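Spore coat polysaccharide biosynthesis protein spsE (Bacillus subtilis, PDB 1VLI) probably acts as an N-acylneuraminate-9-phosphate synthase-like enzyme in the making of the spore coat polysaccharide. Local coordinates at residues Tyr143-Leu148 with Met161-Ala166. Numbering follows the deposited sequence.
Sequences YEINHL and MIFSTA
A single side chain, Ile145, makes every close contact between Tyr143-Leu148 and Met161-Ala166, and one methyl, CD1, touches three successive residues, Phe163, Ser164 and Thr165. Ile145 CD1 lies 3.6 Å from Ser164 O, 4.0 Å from Thr165 CG2 and 4.1 Å from Phe163 CE1. With CG1 anti to the backbone N (chi1 -164°) and the chain extended again at chi2 (166°), the branch ending in CD1 reaches from the turn to the strand end. It meets the Phe163 ring obliquely, near Phe163 CD1 and CE1, where Ile145 CG1 also comes within 4.2 Å of Phe163 CD1. The contact is buried and apolar apart from the Ser164 carbonyl, which the methyl touches without a hydrogen bond. Thr165 offers only its methyl here; its OG1 is hydrogen-bonded to Met191 O and Lys301 NZ. Ser164 OG is likewise hydrogen-bonded elsewhere, to Lys139 NZ; its side chain is about 8 Å from the bound zinc ion. Ala176 of helix 170-181 and Tyr315 also touch Ile145. Shortening Ile145 to an alanine would remove CG1 and CD1 and is likely to leave a gap beside Phe163 and Thr165, the turn losing its close contacts with the strand end. The turn itself is type I, closed by His147 N to Glu144 O at 3.1 Å, and His147 occupies the N-cap position of helix 148-155. Strands 138-140 and 161-164 are parallel neighbours joined through that helix, so the methyl packs within a right-handed beta-alpha-beta crossover, the repeating connection of the TIM-barrel fold of the NeuB family.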
loop_
_atom_site.group_PDB
_atom_site.type_symbol
_atom_site.label_atom_id
_atom_site.label_comp_id
_atom_site.label_asym_id
_atom_site.label_seq_id
_atom_site.Cartn_x
_atom_site.Cartn_y
_atom_site.Cartn_z
ATOM N N TYR A 143 -4.793 0.418 4.515
ATOM C CA TYR A 143 -5.208 0.470 5.934
ATOM C C TYR A 143 -4.223 1.218 6.828
ATOM O O TYR A 143 -4.576 1.619 7.935
ATOM C CB TYR A 143 -5.532 -0.921 6.492
ATOM C CG TYR A 143 -6.629 -1.618 5.728
ATOM C CD1 TYR A 143 -7.754 -0.903 5.277
ATOM C CD2 TYR A 143 -6.549 -2.982 5.434
ATOM C CE1 TYR A 143 -8.779 -1.524 4.555
ATOM C CE2 TYR A 143 -7.578 -3.625 4.709
ATOM C CZ TYR A 143 -8.691 -2.883 4.281
ATOM O OH TYR A 143 -9.709 -3.484 3.577
ATOM N N GLU A 144 -3.013 1.435 6.322
ATOM C CA GLU A 144 -2.047 2.321 6.955
ATOM C C GLU A 144 -2.088 3.753 6.430
ATOM O O GLU A 144 -1.163 4.530 6.687
ATOM C CB GLU A 144 -0.625 1.771 6.784
ATOM C CG GLU A 144 -0.270 0.634 7.734
ATOM C CD GLU A 144 -1.060 -0.630 7.476
ATOM O OE1 GLU A 144 -1.068 -1.078 6.317
ATOM O OE2 GLU A 144 -1.655 -1.188 8.429
ATOM N N ILE A 145 -3.129 4.128 5.689
ATOM C CA ILE A 145 -3.207 5.508 5.209
ATOM C C ILE A 145 -3.195 6.536 6.348
ATOM O O ILE A 145 -2.821 7.691 6.147
ATOM C CB ILE A 145 -4.419 5.735 4.292
ATOM C CG1 ILE A 145 -4.238 7.024 3.518
ATOM C CG2 ILE A 145 -5.793 5.726 5.082
ATOM C CD1 ILE A 145 -5.225 7.138 2.344
ATOM N N ASN A 146 -3.570 6.110 7.549
ATOM C CA ASN A 146 -3.676 7.026 8.687
ATOM C C ASN A 146 -2.647 6.701 9.752
ATOM O O ASN A 146 -2.745 7.193 10.870
ATOM C CB ASN A 146 -5.111 7.019 9.274
ATOM C CG ASN A 146 -5.428 5.732 10.026
ATOM O OD1 ASN A 146 -4.786 4.695 9.794
ATOM N ND2 ASN A 146 -6.424 5.781 10.934
ATOM N N HIS A 147 -1.648 5.891 9.404
ATOM C CA HIS A 147 -0.580 5.602 10.333
ATOM C C HIS A 147 0.424 6.715 10.189
ATOM O O HIS A 147 1.523 6.547 9.597
ATOM C CB HIS A 147 0.072 4.259 10.019
ATOM C CG HIS A 147 0.957 3.752 11.105
ATOM N ND1 HIS A 147 1.533 4.577 12.051
ATOM C CD2 HIS A 147 1.359 2.495 11.405
ATOM C CE1 HIS A 147 2.253 3.850 12.885
ATOM N NE2 HIS A 147 2.174 2.584 12.509
ATOM N N LEU A 148 0.051 7.851 10.754
ATOM C CA LEU A 148 0.792 9.088 10.580
ATOM C C LEU A 148 2.213 9.023 11.147
ATOM O O LEU A 148 3.137 9.504 10.496
ATOM C CB LEU A 148 -0.003 10.291 11.118
ATOM C CG LEU A 148 -1.425 10.545 10.555
ATOM C CD1 LEU A 148 -1.812 11.946 10.942
ATOM C CD2 LEU A 148 -1.578 10.373 9.005
HETATM N N MSE A 161 7.547 7.509 -2.231
HETATM C CA MSE A 161 6.515 6.888 -1.440
HETATM C C MSE A 161 5.273 6.692 -2.237
HETATM O O MSE A 161 4.844 7.608 -2.954
HETATM C CB MSE A 161 6.292 7.727 -0.244
HETATM C CG MSE A 161 7.392 7.413 0.731
HETATM SE SE MSE A 161 7.266 8.183 2.385
HETATM C CE MSE A 161 5.601 7.365 3.119
ATOM N N ILE A 162 4.752 5.470 -2.202
ATOM C CA ILE A 162 3.525 5.145 -2.935
ATOM C C ILE A 162 2.491 4.752 -1.923
ATOM O O ILE A 162 2.723 3.794 -1.171
ATOM C CB ILE A 162 3.749 3.964 -3.875
ATOM C CG1 ILE A 162 4.964 4.206 -4.769
ATOM C CG2 ILE A 162 2.497 3.700 -4.719
ATOM C CD1 ILE A 162 5.407 2.963 -5.510
ATOM N N PHE A 163 1.376 5.482 -1.854
ATOM C CA PHE A 163 0.355 5.070 -0.889
ATOM C C PHE A 163 -1.004 4.798 -1.518
ATOM O O PHE A 163 -1.374 5.412 -2.507
ATOM C CB PHE A 163 0.326 5.942 0.366
ATOM C CG PHE A 163 -0.263 7.311 0.173
ATOM C CD1 PHE A 163 -1.665 7.520 0.246
ATOM C CD2 PHE A 163 0.568 8.412 -0.012
ATOM C CE1 PHE A 163 -2.194 8.776 0.141
ATOM C CE2 PHE A 163 0.026 9.697 -0.148
ATOM C CZ PHE A 163 -1.356 9.883 -0.052
ATOM N N SER A 164 -1.703 3.811 -0.975
ATOM C CA SER A 164 -2.932 3.363 -1.547
ATOM C C SER A 164 -4.108 3.979 -0.796
ATOM O O SER A 164 -3.962 4.451 0.328
ATOM C CB SER A 164 -2.955 1.851 -1.510
ATOM O OG SER A 164 -2.358 1.337 -2.697
ATOM N N THR A 165 -5.273 3.985 -1.406
ATOM C CA THR A 165 -6.390 4.724 -0.821
ATOM C C THR A 165 -7.732 3.991 -0.791
ATOM O O THR A 165 -8.788 4.646 -0.883
ATOM C CB THR A 165 -6.574 6.053 -1.577
ATOM O OG1 THR A 165 -6.920 5.776 -2.936
ATOM C CG2 THR A 165 -5.251 6.846 -1.672
ATOM N N ALA A 166 -7.727 2.661 -0.663
ATOM C CA ALA A 166 -8.998 1.930 -0.629
ATOM C C ALA A 166 -9.832 2.399 0.540
ATOM O O ALA A 166 -9.338 2.482 1.680
ATOM C CB ALA A 166 -8.794 0.442 -0.540
#